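Local coordinates for protein FAD-binding oxidoreductase (Gulosibacter chungangensis, PDB 7PBI) that carries covalently bound FAD, holds isoeugenol beside its flavin ring, and is probably an oxidase or dehydrogenase of the vanillyl-alcohol oxidase superfamily, at residues G87-Y92 with I475-N480; H395-P400 with H439-P444; K411-T416 with Y427-I432. One frame throughout, in Å; residues are numbered along the deposited sequence.

Interaction 1 (G87-Y92 with I475-N480); sequences GRNLGY and IYRAHN. With FAD (flavin-adenine dinucleotide), chain K; H7Y (isoeugenol), chain L.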
# COMPACT_ATOMS: atom_id res chain seq x y z
N GLY B 87 -22.84 3.13 7.61
CA GLY B 87 -23.64 1.91 7.80
C GLY B 87 -24.44 1.50 6.56
O GLY B 87 -25.44 0.76 6.74
N ARG B 88 -24.02 1.92 5.36
CA ARG B 88 -24.78 1.71 4.10
C ARG B 88 -24.00 0.72 3.22
O ARG B 88 -24.06 0.86 1.99
CB ARG B 88 -25.07 3.05 3.39
CG ARG B 88 -25.70 4.11 4.29
CD ARG B 88 -26.54 5.18 3.61
NE ARG B 88 -27.73 4.62 2.96
CZ ARG B 88 -28.71 5.31 2.37
NH1 ARG B 88 -28.70 6.63 2.33
NH2 ARG B 88 -29.72 4.65 1.82
N ASN B 89 -23.37 -0.29 3.84
CA ASN B 89 -22.57 -1.35 3.16
C ASN B 89 -23.50 -2.40 2.55
O ASN B 89 -23.35 -3.62 2.86
CB ASN B 89 -21.55 -1.99 4.11
CG ASN B 89 -20.45 -2.78 3.42
OD1 ASN B 89 -20.03 -2.43 2.32
ND2 ASN B 89 -19.98 -3.84 4.05
N LEU B 90 -24.39 -1.96 1.65
CA LEU B 90 -25.40 -2.80 0.97
C LEU B 90 -24.70 -3.85 0.11
O LEU B 90 -23.70 -3.51 -0.54
CB LEU B 90 -26.29 -1.90 0.10
CG LEU B 90 -27.10 -0.85 0.85
CD1 LEU B 90 -27.41 0.33 -0.06
CD2 LEU B 90 -28.38 -1.47 1.41
N GLY B 91 -25.22 -5.07 0.08
CA GLY B 91 -24.64 -6.21 -0.66
C GLY B 91 -23.60 -6.94 0.18
O GLY B 91 -23.13 -8.00 -0.24
N TYR B 92 -23.25 -6.38 1.34
CA TYR B 92 -22.24 -6.95 2.26
C TYR B 92 -22.78 -7.02 3.70
O TYR B 92 -22.00 -7.45 4.56
CB TYR B 92 -20.96 -6.13 2.14
CG TYR B 92 -20.32 -6.17 0.78
CD1 TYR B 92 -19.79 -7.34 0.27
CD2 TYR B 92 -20.24 -5.04 -0.02
CE1 TYR B 92 -19.19 -7.40 -0.98
CE2 TYR B 92 -19.64 -5.07 -1.27
CZ TYR B 92 -19.11 -6.26 -1.76
OH TYR B 92 -18.51 -6.34 -2.98
N ILE B 475 -12.41 -14.65 -3.19
CA ILE B 475 -13.24 -13.46 -2.86
C ILE B 475 -12.42 -12.57 -1.92
O ILE B 475 -11.83 -13.09 -0.96
CB ILE B 475 -14.59 -13.89 -2.24
CG1 ILE B 475 -15.47 -14.62 -3.25
CG2 ILE B 475 -15.31 -12.72 -1.61
CD1 ILE B 475 -15.33 -16.12 -3.22
N TYR B 476 -12.41 -11.27 -2.18
CA TYR B 476 -11.68 -10.27 -1.36
C TYR B 476 -12.67 -9.50 -0.46
O TYR B 476 -12.23 -8.68 0.36
CB TYR B 476 -10.91 -9.31 -2.28
CG TYR B 476 -11.76 -8.17 -2.76
CD1 TYR B 476 -12.89 -8.39 -3.52
CD2 TYR B 476 -11.48 -6.87 -2.37
CE1 TYR B 476 -13.71 -7.35 -3.93
CE2 TYR B 476 -12.28 -5.81 -2.78
CZ TYR B 476 -13.39 -6.06 -3.55
OH TYR B 476 -14.17 -5.00 -3.91
N ARG B 477 -13.97 -9.71 -0.64
CA ARG B 477 -15.01 -8.99 0.12
C ARG B 477 -16.30 -9.81 0.08
O ARG B 477 -16.68 -10.25 -1.01
CB ARG B 477 -15.17 -7.60 -0.49
CG ARG B 477 -16.02 -6.64 0.34
CD ARG B 477 -16.04 -5.31 -0.37
NE ARG B 477 -17.02 -4.40 0.20
CZ ARG B 477 -17.20 -3.15 -0.20
NH1 ARG B 477 -16.46 -2.66 -1.18
NH2 ARG B 477 -18.10 -2.39 0.38
N ALA B 478 -16.93 -10.01 1.24
CA ALA B 478 -18.10 -10.91 1.38
C ALA B 478 -19.05 -10.39 2.46
O ALA B 478 -18.61 -9.74 3.41
CB ALA B 478 -17.63 -12.32 1.69
N HIS B 479 -20.33 -10.69 2.28
CA HIS B 479 -21.43 -10.45 3.24
C HIS B 479 -21.14 -11.18 4.55
O HIS B 479 -20.49 -12.24 4.49
CB HIS B 479 -22.75 -10.93 2.62
CG HIS B 479 -23.97 -10.53 3.38
ND1 HIS B 479 -24.41 -11.22 4.49
CD2 HIS B 479 -24.85 -9.53 3.16
CE1 HIS B 479 -25.51 -10.66 4.93
NE2 HIS B 479 -25.80 -9.61 4.14
N ASN B 480 -21.64 -10.63 5.66
CA ASN B 480 -21.54 -11.21 7.03
C ASN B 480 -21.78 -12.72 6.96
O ASN B 480 -20.99 -13.48 7.57
CB ASN B 480 -22.59 -10.64 7.98
CG ASN B 480 -22.29 -9.23 8.43
OD1 ASN B 480 -21.18 -8.75 8.27
ND2 ASN B 480 -23.26 -8.57 9.03
PA FAD K . -19.86 1.57 6.25
O1A FAD K . -21.10 0.74 6.34
O2A FAD K . -19.83 2.78 7.11
O5B FAD K . -18.57 0.67 6.57
C5B FAD K . -18.47 -0.68 6.08
C4B FAD K . -17.71 -1.50 7.09
O4B FAD K . -16.39 -0.94 7.27
C3B FAD K . -18.30 -1.54 8.50
O3B FAD K . -19.27 -2.57 8.65
C2B FAD K . -17.06 -1.84 9.34
O2B FAD K . -16.69 -3.20 9.27
C1B FAD K . -16.02 -0.97 8.64
N9A FAD K . -15.96 0.40 9.13
C8A FAD K . -16.58 1.48 8.57
N7A FAD K . -16.36 2.59 9.22
C5A FAD K . -15.55 2.22 10.27
C6A FAD K . -14.98 2.96 11.32
N6A FAD K . -15.14 4.27 11.47
N1A FAD K . -14.22 2.27 12.21
C2A FAD K . -14.07 0.95 12.04
N3A FAD K . -14.55 0.16 11.08
C4A FAD K . -15.29 0.86 10.22
N1 FAD K . -18.76 -0.56 -3.17
C2 FAD K . -17.61 -0.13 -3.73
O2 FAD K . -16.58 -0.06 -3.07
N3 FAD K . -17.55 0.29 -5.01
C4 FAD K . -18.63 0.26 -5.85
O4 FAD K . -18.50 0.66 -7.00
C4X FAD K . -19.85 -0.21 -5.31
N5 FAD K . -20.91 -0.26 -6.09
C5X FAD K . -22.07 -0.71 -5.54
C6 FAD K . -23.21 -0.75 -6.36
C7 FAD K . -24.42 -1.18 -5.89
C7M FAD K . -25.61 -1.20 -6.81
C8 FAD K . -24.53 -1.60 -4.54
C8M FAD K . -25.85 -2.09 -4.01
C9 FAD K . -23.43 -1.57 -3.72
C9A FAD K . -22.18 -1.12 -4.19
N10 FAD K . -21.04 -1.07 -3.39
C10 FAD K . -19.84 -0.61 -3.92
C1' FAD K . -21.11 -1.45 -1.96
C2' FAD K . -21.46 -0.25 -1.05
O2' FAD K . -22.52 0.53 -1.63
C3' FAD K . -20.29 0.71 -0.78
O3' FAD K . -19.06 0.01 -0.65
C4' FAD K . -20.47 1.62 0.44
O4' FAD K . -19.59 2.73 0.34
C5' FAD K . -20.18 0.94 1.76
O5' FAD K . -21.01 1.54 2.79
P FAD K . -20.44 2.76 3.66
O1P FAD K . -21.63 3.38 4.33
O2P FAD K . -19.56 3.63 2.83
O3P FAD K . -19.55 1.96 4.73
CAA H7Y L . -21.39 -2.13 -9.85
CAD H7Y L . -20.22 -2.29 -8.92
CAE H7Y L . -20.39 -3.12 -7.64
CAJ H7Y L . -19.32 -3.26 -6.77
CAH H7Y L . -18.11 -2.81 -7.24
CAF H7Y L . -19.41 -3.82 -5.49
CAG H7Y L . -18.28 -3.90 -4.68
CAK H7Y L . -17.07 -3.43 -5.16
OAC H7Y L . -15.94 -3.48 -4.41
CAL H7Y L . -16.99 -2.89 -6.46
OAI H7Y L . -15.78 -2.42 -6.93
CAB H7Y L . -15.75 -1.72 -8.22
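Arg477 reaches both Asn89 and Tyr92 because its CG lies opposite the backbone N (chi1 -169°) and the chain then runs fully extended to NE. Tyr92 turns its CG away from its own carbonyl carbon (chi1 -63°), which swings the ring back across that outstretched chain. The two side chains cross at about a right angle, yet the phenol and guanidinium planes are only 19° apart, so flat group lies upon flat group. Arg477 CD makes a CH-pi contact 3.8 Å from the centroid of the Tyr92 ring, while NE sits over the rim of the same face. The guanidinium edge does the polar work. NH2 donates to Asn89 OD1 at 2.7 Å, in the plane of both the carbonyl and the guanidinium, and gives a second bond to FAD O3' at 2.8 Å. NH1 donates to FAD O2 at 3.2 Å, where the positive charge would probably stabilise negative charge building up on the reduced flavin. With the tyrosine on one face and three acceptors round its edge, the guanidinium has little freedom to turn. Next along, isoeugenol OAC lies near the Tyr476 ring plane by OH, modelled too close to trust the bond's details. The backbones meet further on: Tyr92 O receives His479 CA-H at 3.3 Å, lies over the face of the imidazole, and takes a weak bond from Asn480 N at 3.4 Å. His479 NE2 is held by Asp43. At the other end of 87-92, Gly87 N donates to FAD O2A at 3.1 Å and Arg88 N to FAD O1P at 3.0 Å. A diphosphate-gripping loop of the FAD-binding domain meeting an arginine of the C-terminal domain at the flavin is consistent with the active-site interface of PCMH-type flavoproteins.

Interaction 2 (H395-P400 with H439-P444); sequences HFFYAP and HHICLP. With FAD (flavin-adenine dinucleotide), chain K; H7Y (isoeugenol), chain L.
Backbone hydrogen bonds join Tyr398 to Cys442 as an antiparallel hydrogen-bonded pair: Tyr398 N donates to Cys442 O at 3.1 Å and Cys442 N returns the bond to Tyr398 O at 2.8 Å. Two residues further along, His440 N donates to Pro400 O at 3.0 Å, almost straight at both ends (N-H...O 167°). The ladder is broken there, since Pro400 N has no hydrogen for His440 O; that carbonyl is instead approached by Ala399 CA-H at 3.1 Å. These strands, 393-402 and 438-447, are neighbours in the antiparallel sheet of the C-terminal domain, and one face of that sheet lines the flavin and ligand site. The covalent interaction belongs to this face. His395 NE2 is bonded to FAD C8M, an 8-alpha-(N3-histidyl) linkage; with chi1 at 54° the imidazole of His395 is set toward that flavin methyl, and Leu443 CD2 packs against His395 CB at 3.4 Å. Aromatic contacts come next. Phe397 presents one face to isoeugenol, with CZ 3.4 Å from CAF, and its edge to FAD C9 in the ring plane, so the phenyl borders both ligand and isoalloxazine. Tyr92 of interaction 1 also stacks with Phe397. Apolar packing on the same side completes the wall: Ile441 CG2 and Leu443 CG lie obliquely by Phe397 CE1, and Ile441 CD1 touches Ala399 CB at 3.8 Å while also reaching the isoeugenol ring. On the other face of the pair, Cys442 CB comes to the edge of the Tyr398 ring, 3.7 Å from CD2, and Pro400 CD covers the centre of one face of that ring. Pro400 and His440 run alongside each other, and both touch Gln412 of helix 406-422.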
# COMPACT_ATOMS: atom_id res chain seq x y z
N HIS B 395 -29.31 -6.68 -3.83
CA HIS B 395 -28.16 -7.50 -4.28
C HIS B 395 -27.39 -8.08 -3.08
O HIS B 395 -27.70 -7.75 -1.92
CB HIS B 395 -27.27 -6.68 -5.20
CG HIS B 395 -26.84 -5.40 -4.60
ND1 HIS B 395 -26.19 -5.35 -3.38
CD2 HIS B 395 -26.98 -4.12 -5.02
CE1 HIS B 395 -25.93 -4.10 -3.07
NE2 HIS B 395 -26.37 -3.30 -4.09
N PHE B 396 -26.40 -8.92 -3.42
CA PHE B 396 -25.70 -9.87 -2.53
C PHE B 396 -24.46 -10.39 -3.26
O PHE B 396 -24.57 -11.39 -3.98
CB PHE B 396 -26.62 -11.03 -2.17
CG PHE B 396 -26.11 -11.92 -1.09
CD1 PHE B 396 -26.11 -11.50 0.23
CD2 PHE B 396 -25.65 -13.20 -1.38
CE1 PHE B 396 -25.65 -12.33 1.25
CE2 PHE B 396 -25.20 -14.03 -0.36
CZ PHE B 396 -25.20 -13.60 0.94
N PHE B 397 -23.33 -9.71 -3.06
CA PHE B 397 -22.17 -9.75 -3.97
C PHE B 397 -21.40 -11.07 -3.88
O PHE B 397 -21.12 -11.58 -2.79
CB PHE B 397 -21.23 -8.60 -3.65
CG PHE B 397 -21.73 -7.26 -4.11
CD1 PHE B 397 -21.89 -7.00 -5.46
CD2 PHE B 397 -22.02 -6.26 -3.21
CE1 PHE B 397 -22.33 -5.77 -5.89
CE2 PHE B 397 -22.46 -5.02 -3.64
CZ PHE B 397 -22.63 -4.78 -4.98
N TYR B 398 -21.05 -11.59 -5.05
CA TYR B 398 -19.99 -12.59 -5.27
C TYR B 398 -18.89 -11.89 -6.07
O TYR B 398 -19.13 -11.59 -7.25
CB TYR B 398 -20.57 -13.81 -5.98
CG TYR B 398 -19.54 -14.76 -6.52
CD1 TYR B 398 -18.70 -15.46 -5.66
CD2 TYR B 398 -19.39 -14.98 -7.88
CE1 TYR B 398 -17.75 -16.35 -6.13
CE2 TYR B 398 -18.45 -15.87 -8.37
CZ TYR B 398 -17.62 -16.55 -7.49
OH TYR B 398 -16.68 -17.42 -7.95
N ALA B 399 -17.73 -11.60 -5.47
CA ALA B 399 -16.69 -10.76 -6.10
C ALA B 399 -15.33 -11.45 -6.07
O ALA B 399 -14.44 -11.00 -5.34
CB ALA B 399 -16.66 -9.42 -5.41
N PRO B 400 -15.08 -12.51 -6.87
CA PRO B 400 -13.77 -13.14 -6.91
C PRO B 400 -12.74 -12.29 -7.67
O PRO B 400 -13.11 -11.48 -8.48
CB PRO B 400 -14.03 -14.46 -7.63
CG PRO B 400 -15.20 -14.18 -8.53
CD PRO B 400 -16.04 -13.16 -7.77
N HIS B 439 -11.00 -8.15 -11.11
CA HIS B 439 -12.21 -8.35 -10.28
C HIS B 439 -13.37 -8.80 -11.17
O HIS B 439 -13.61 -8.14 -12.19
CB HIS B 439 -12.62 -7.08 -9.55
CG HIS B 439 -11.64 -6.64 -8.52
ND1 HIS B 439 -10.46 -6.03 -8.86
CD2 HIS B 439 -11.69 -6.69 -7.17
CE1 HIS B 439 -9.80 -5.73 -7.76
NE2 HIS B 439 -10.54 -6.12 -6.71
N HIS B 440 -14.05 -9.87 -10.78
CA HIS B 440 -15.40 -10.20 -11.30
C HIS B 440 -16.42 -9.78 -10.25
O HIS B 440 -16.40 -10.37 -9.16
CB HIS B 440 -15.48 -11.69 -11.65
CG HIS B 440 -16.84 -12.10 -12.04
ND1 HIS B 440 -17.31 -13.38 -11.83
CD2 HIS B 440 -17.86 -11.41 -12.60
CE1 HIS B 440 -18.55 -13.46 -12.26
NE2 HIS B 440 -18.91 -12.27 -12.73
N ILE B 441 -17.25 -8.79 -10.56
CA ILE B 441 -18.42 -8.42 -9.72
C ILE B 441 -19.66 -9.17 -10.22
O ILE B 441 -20.20 -8.79 -11.27
CB ILE B 441 -18.64 -6.90 -9.75
CG1 ILE B 441 -17.40 -6.17 -9.22
CG2 ILE B 441 -19.90 -6.52 -9.01
CD1 ILE B 441 -17.13 -6.40 -7.75
N CYS B 442 -20.12 -10.18 -9.48
CA CYS B 442 -21.45 -10.80 -9.69
C CYS B 442 -22.47 -10.10 -8.79
O CYS B 442 -22.41 -10.32 -7.56
CB CYS B 442 -21.47 -12.28 -9.38
SG CYS B 442 -23.17 -12.89 -9.25
N LEU B 443 -23.34 -9.27 -9.37
CA LEU B 443 -24.39 -8.50 -8.65
C LEU B 443 -25.75 -9.15 -8.93
O LEU B 443 -26.41 -8.80 -9.91
CB LEU B 443 -24.34 -7.04 -9.12
CG LEU B 443 -25.17 -6.02 -8.34
CD1 LEU B 443 -24.84 -4.60 -8.77
CD2 LEU B 443 -26.67 -6.25 -8.49
N PRO B 444 -26.21 -10.11 -8.09
CA PRO B 444 -27.52 -10.72 -8.29
C PRO B 444 -28.61 -9.72 -7.88
O PRO B 444 -28.36 -8.88 -7.06
CB PRO B 444 -27.50 -11.91 -7.34
CG PRO B 444 -26.66 -11.41 -6.19
CD PRO B 444 -25.58 -10.57 -6.85
PA FAD K . -19.86 1.57 6.25
O1A FAD K . -21.10 0.74 6.34
O2A FAD K . -19.83 2.78 7.11
O5B FAD K . -18.57 0.67 6.57
C5B FAD K . -18.47 -0.68 6.08
C4B FAD K . -17.71 -1.50 7.09
O4B FAD K . -16.39 -0.94 7.27
C3B FAD K . -18.30 -1.54 8.50
O3B FAD K . -19.27 -2.57 8.65
C2B FAD K . -17.06 -1.84 9.34
O2B FAD K . -16.69 -3.20 9.27
C1B FAD K . -16.02 -0.97 8.64
N9A FAD K . -15.96 0.40 9.13
C8A FAD K . -16.58 1.48 8.57
N7A FAD K . -16.36 2.59 9.22
C5A FAD K . -15.55 2.22 10.27
C6A FAD K . -14.98 2.96 11.32
N6A FAD K . -15.14 4.27 11.47
N1A FAD K . -14.22 2.27 12.21
C2A FAD K . -14.07 0.95 12.04
N3A FAD K . -14.55 0.16 11.08
C4A FAD K . -15.29 0.86 10.22
N1 FAD K . -18.76 -0.56 -3.17
C2 FAD K . -17.61 -0.13 -3.73
O2 FAD K . -16.58 -0.06 -3.07
N3 FAD K . -17.55 0.29 -5.01
C4 FAD K . -18.63 0.26 -5.85
O4 FAD K . -18.50 0.66 -7.00
C4X FAD K . -19.85 -0.21 -5.31
N5 FAD K . -20.91 -0.26 -6.09
C5X FAD K . -22.07 -0.71 -5.54
C6 FAD K . -23.21 -0.75 -6.36
C7 FAD K . -24.42 -1.18 -5.89
C7M FAD K . -25.61 -1.20 -6.81
C8 FAD K . -24.53 -1.60 -4.54
C8M FAD K . -25.85 -2.09 -4.01
C9 FAD K . -23.43 -1.57 -3.72
C9A FAD K . -22.18 -1.12 -4.19
N10 FAD K . -21.04 -1.07 -3.39
C10 FAD K . -19.84 -0.61 -3.92
C1' FAD K . -21.11 -1.45 -1.96
C2' FAD K . -21.46 -0.25 -1.05
O2' FAD K . -22.52 0.53 -1.63
C3' FAD K . -20.29 0.71 -0.78
O3' FAD K . -19.06 0.01 -0.65
C4' FAD K . -20.47 1.62 0.44
O4' FAD K . -19.59 2.73 0.34
C5' FAD K . -20.18 0.94 1.76
O5' FAD K . -21.01 1.54 2.79
P FAD K . -20.44 2.76 3.66
O1P FAD K . -21.63 3.38 4.33
O2P FAD K . -19.56 3.63 2.83
O3P FAD K . -19.55 1.96 4.73
CAA H7Y L . -21.39 -2.13 -9.85
CAD H7Y L . -20.22 -2.29 -8.92
CAE H7Y L . -20.39 -3.12 -7.64
CAJ H7Y L . -19.32 -3.26 -6.77
CAH H7Y L . -18.11 -2.81 -7.24
CAF H7Y L . -19.41 -3.82 -5.49
CAG H7Y L . -18.28 -3.90 -4.68
CAK H7Y L . -17.07 -3.43 -5.16
OAC H7Y L . -15.94 -3.48 -4.41
CAL H7Y L . -16.99 -2.89 -6.46
OAI H7Y L . -15.78 -2.42 -6.93
CAB H7Y L . -15.75 -1.72 -8.22

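Interaction 3 (K411-T416 with Y427-I432); sequences KQYEDT and YLAQFI. With H7Y (isoeugenol), chain L.
Thr416 and Tyr427 make the close end of this contact, where helix 411-416 runs nearly antiparallel to strand 427-432 (171°), with axes 10.5 Å apart. Thr416 CG2 sits over one face of the Tyr427 ring, 3.8 Å from its centroid, in a CH-pi contact. That methyl is aimed by its partner branch: OG1 donates to Gln412 O at 2.7 Å, in the carbonyl plane, an oxygen that also takes the helical bond from Thr416 N. Tyr427 reaches the helix because its CG is anti to the backbone N (chi1 166°), which also brings CE2 to 3.7 Å from Tyr413 CD1. The two tyrosine rings meet at a slant, their planes 32° apart. Tyr427 OH has its own partner, His440 NE2, so the ring is held at both face and tip. A leucine in its place would probably leave His440 NE2 without this hydroxyl partner and the Thr416 methyl without an aromatic face to rest on. Packing is slacker toward the start of the helical segment: Tyr413 CB stands 4.3 Å from Phe431 CZ, Ala429 CB lies at the edge of the Tyr413 ring, 4.4 Å from CD1, and Gln412 OE1 only approaches the edge of Phe431. The solvent side is different in kind, with Lys411 and Glu414 exposed and Glu414 salt-bridged to Lys417 along the helix. Across the strand, Gln430 and Ile432 point the opposite way, toward isoeugenol. Helix 406-422 thus covers the sheet face remote from the ligand; it connects strands 393-402 and 426-433, which run parallel with antiparallel strand 438-447 between them, the topology of a split beta-alpha-beta unit.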
# COMPACT_ATOMS: atom_id res chain seq x y z
N LYS B 411 -14.99 -18.26 -18.68
CA LYS B 411 -15.15 -19.36 -17.69
C LYS B 411 -16.03 -18.85 -16.55
O LYS B 411 -17.10 -19.45 -16.31
CB LYS B 411 -13.73 -19.74 -17.29
CG LYS B 411 -13.41 -21.12 -16.74
CD LYS B 411 -11.91 -21.25 -16.98
CE LYS B 411 -11.19 -22.53 -16.61
NZ LYS B 411 -9.79 -22.46 -17.09
N GLN B 412 -15.63 -17.74 -15.93
CA GLN B 412 -16.35 -17.10 -14.80
C GLN B 412 -17.76 -16.65 -15.23
O GLN B 412 -18.67 -16.80 -14.41
CB GLN B 412 -15.56 -15.91 -14.25
CG GLN B 412 -14.73 -16.27 -13.02
CD GLN B 412 -13.68 -15.24 -12.65
OE1 GLN B 412 -13.04 -14.62 -13.49
NE2 GLN B 412 -13.48 -15.05 -11.36
N TYR B 413 -17.93 -16.09 -16.43
CA TYR B 413 -19.24 -15.61 -16.92
C TYR B 413 -20.15 -16.81 -17.17
O TYR B 413 -21.29 -16.79 -16.69
CB TYR B 413 -19.16 -14.77 -18.20
CG TYR B 413 -20.51 -14.35 -18.73
CD1 TYR B 413 -21.26 -13.37 -18.08
CD2 TYR B 413 -21.05 -14.94 -19.86
CE1 TYR B 413 -22.50 -12.98 -18.55
CE2 TYR B 413 -22.29 -14.55 -20.35
CZ TYR B 413 -23.02 -13.58 -19.69
OH TYR B 413 -24.25 -13.22 -20.17
N GLU B 414 -19.66 -17.82 -17.89
CA GLU B 414 -20.49 -18.98 -18.30
C GLU B 414 -20.91 -19.71 -17.02
O GLU B 414 -22.10 -20.03 -16.89
CB GLU B 414 -19.78 -19.91 -19.29
CG GLU B 414 -19.37 -19.24 -20.60
CD GLU B 414 -20.49 -18.69 -21.49
OE1 GLU B 414 -21.65 -19.16 -21.35
OE2 GLU B 414 -20.20 -17.78 -22.32
N ASP B 415 -19.98 -19.91 -16.08
CA ASP B 415 -20.25 -20.68 -14.85
C ASP B 415 -21.24 -19.92 -13.96
O ASP B 415 -22.21 -20.54 -13.51
CB ASP B 415 -18.96 -21.05 -14.11
CG ASP B 415 -19.08 -22.36 -13.35
OD1 ASP B 415 -19.99 -23.16 -13.67
OD2 ASP B 415 -18.27 -22.58 -12.45
N THR B 416 -21.05 -18.62 -13.74
CA THR B 416 -21.93 -17.80 -12.87
C THR B 416 -23.34 -17.72 -13.47
O THR B 416 -24.32 -17.68 -12.71
CB THR B 416 -21.31 -16.43 -12.58
OG1 THR B 416 -20.01 -16.72 -12.08
CG2 THR B 416 -22.06 -15.63 -11.54
N TYR B 427 -28.67 -12.04 -13.11
CA TYR B 427 -27.20 -11.97 -12.98
C TYR B 427 -26.69 -10.74 -13.73
O TYR B 427 -26.57 -10.78 -14.96
CB TYR B 427 -26.56 -13.27 -13.48
CG TYR B 427 -25.07 -13.21 -13.70
CD1 TYR B 427 -24.24 -12.44 -12.88
CD2 TYR B 427 -24.48 -13.93 -14.72
CE1 TYR B 427 -22.87 -12.40 -13.08
CE2 TYR B 427 -23.11 -13.89 -14.93
CZ TYR B 427 -22.30 -13.14 -14.11
OH TYR B 427 -20.96 -13.10 -14.35
N LEU B 428 -26.40 -9.68 -12.98
CA LEU B 428 -25.74 -8.46 -13.47
C LEU B 428 -24.23 -8.63 -13.31
O LEU B 428 -23.82 -8.95 -12.19
CB LEU B 428 -26.24 -7.25 -12.69
CG LEU B 428 -27.62 -6.74 -13.07
CD1 LEU B 428 -28.72 -7.71 -12.65
CD2 LEU B 428 -27.86 -5.38 -12.44
N ALA B 429 -23.46 -8.46 -14.38
CA ALA B 429 -22.03 -8.82 -14.46
C ALA B 429 -21.20 -7.59 -14.80
O ALA B 429 -21.55 -6.87 -15.75
CB ALA B 429 -21.81 -9.89 -15.50
N GLN B 430 -20.12 -7.36 -14.06
CA GLN B 430 -19.18 -6.25 -14.33
C GLN B 430 -17.76 -6.74 -14.04
O GLN B 430 -17.47 -7.05 -12.87
CB GLN B 430 -19.56 -5.04 -13.49
CG GLN B 430 -18.51 -3.94 -13.50
CD GLN B 430 -19.10 -2.59 -13.15
OE1 GLN B 430 -18.89 -2.04 -12.06
NE2 GLN B 430 -19.82 -2.01 -14.10
N PHE B 431 -16.91 -6.81 -15.07
CA PHE B 431 -15.46 -7.05 -14.94
C PHE B 431 -14.75 -5.70 -14.90
O PHE B 431 -15.15 -4.77 -15.59
CB PHE B 431 -14.94 -7.94 -16.06
CG PHE B 431 -15.61 -9.29 -16.10
CD1 PHE B 431 -16.87 -9.43 -16.66
CD2 PHE B 431 -14.98 -10.40 -15.58
CE1 PHE B 431 -17.49 -10.68 -16.68
CE2 PHE B 431 -15.60 -11.64 -15.60
CZ PHE B 431 -16.86 -11.78 -16.15
N ILE B 432 -13.77 -5.61 -14.02
CA ILE B 432 -12.86 -4.44 -13.88
C ILE B 432 -11.46 -4.98 -13.90
O ILE B 432 -11.18 -5.90 -13.09
CB ILE B 432 -13.07 -3.70 -12.56
CG1 ILE B 432 -14.52 -3.26 -12.37
CG2 ILE B 432 -12.08 -2.55 -12.48
CD1 ILE B 432 -14.75 -2.39 -11.16
CAA H7Y L . -21.39 -2.13 -9.85
CAD H7Y L . -20.22 -2.29 -8.92
CAE H7Y L . -20.39 -3.12 -7.64
CAJ H7Y L . -19.32 -3.26 -6.77
CAH H7Y L . -18.11 -2.81 -7.24
CAF H7Y L . -19.41 -3.82 -5.49
CAG H7Y L . -18.28 -3.90 -4.68
CAK H7Y L . -17.07 -3.43 -5.16
OAC H7Y L . -15.94 -3.48 -4.41
CAL H7Y L . -16.99 -2.89 -6.46
OAI H7Y L . -15.78 -2.42 -6.93
CAB H7Y L . -15.75 -1.72 -8.22

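How the interactions relate
All three contacts are buried, but depth falls from interaction 1, centred about 7 Å from the centre of the chain, through interaction 2 to interaction 3 at about 18 Å, whose helix shows charged residues to solvent. Interaction 1 is loop against loop between the FAD-binding domain and the C-terminal domain and relies on polar and charged groups at the cofactor. Interaction 2 adds backbone pairing and the covalent flavin link, and touches interaction 1 at Gly91 with His395. Interactions 2 and 3 share the sheet: Ile441 N and Leu443 N probably bond to Gln430 O and Leu428 O. Interaction 3 lacks hydrogen bonds across its segments and is held by aromatic and methyl packing.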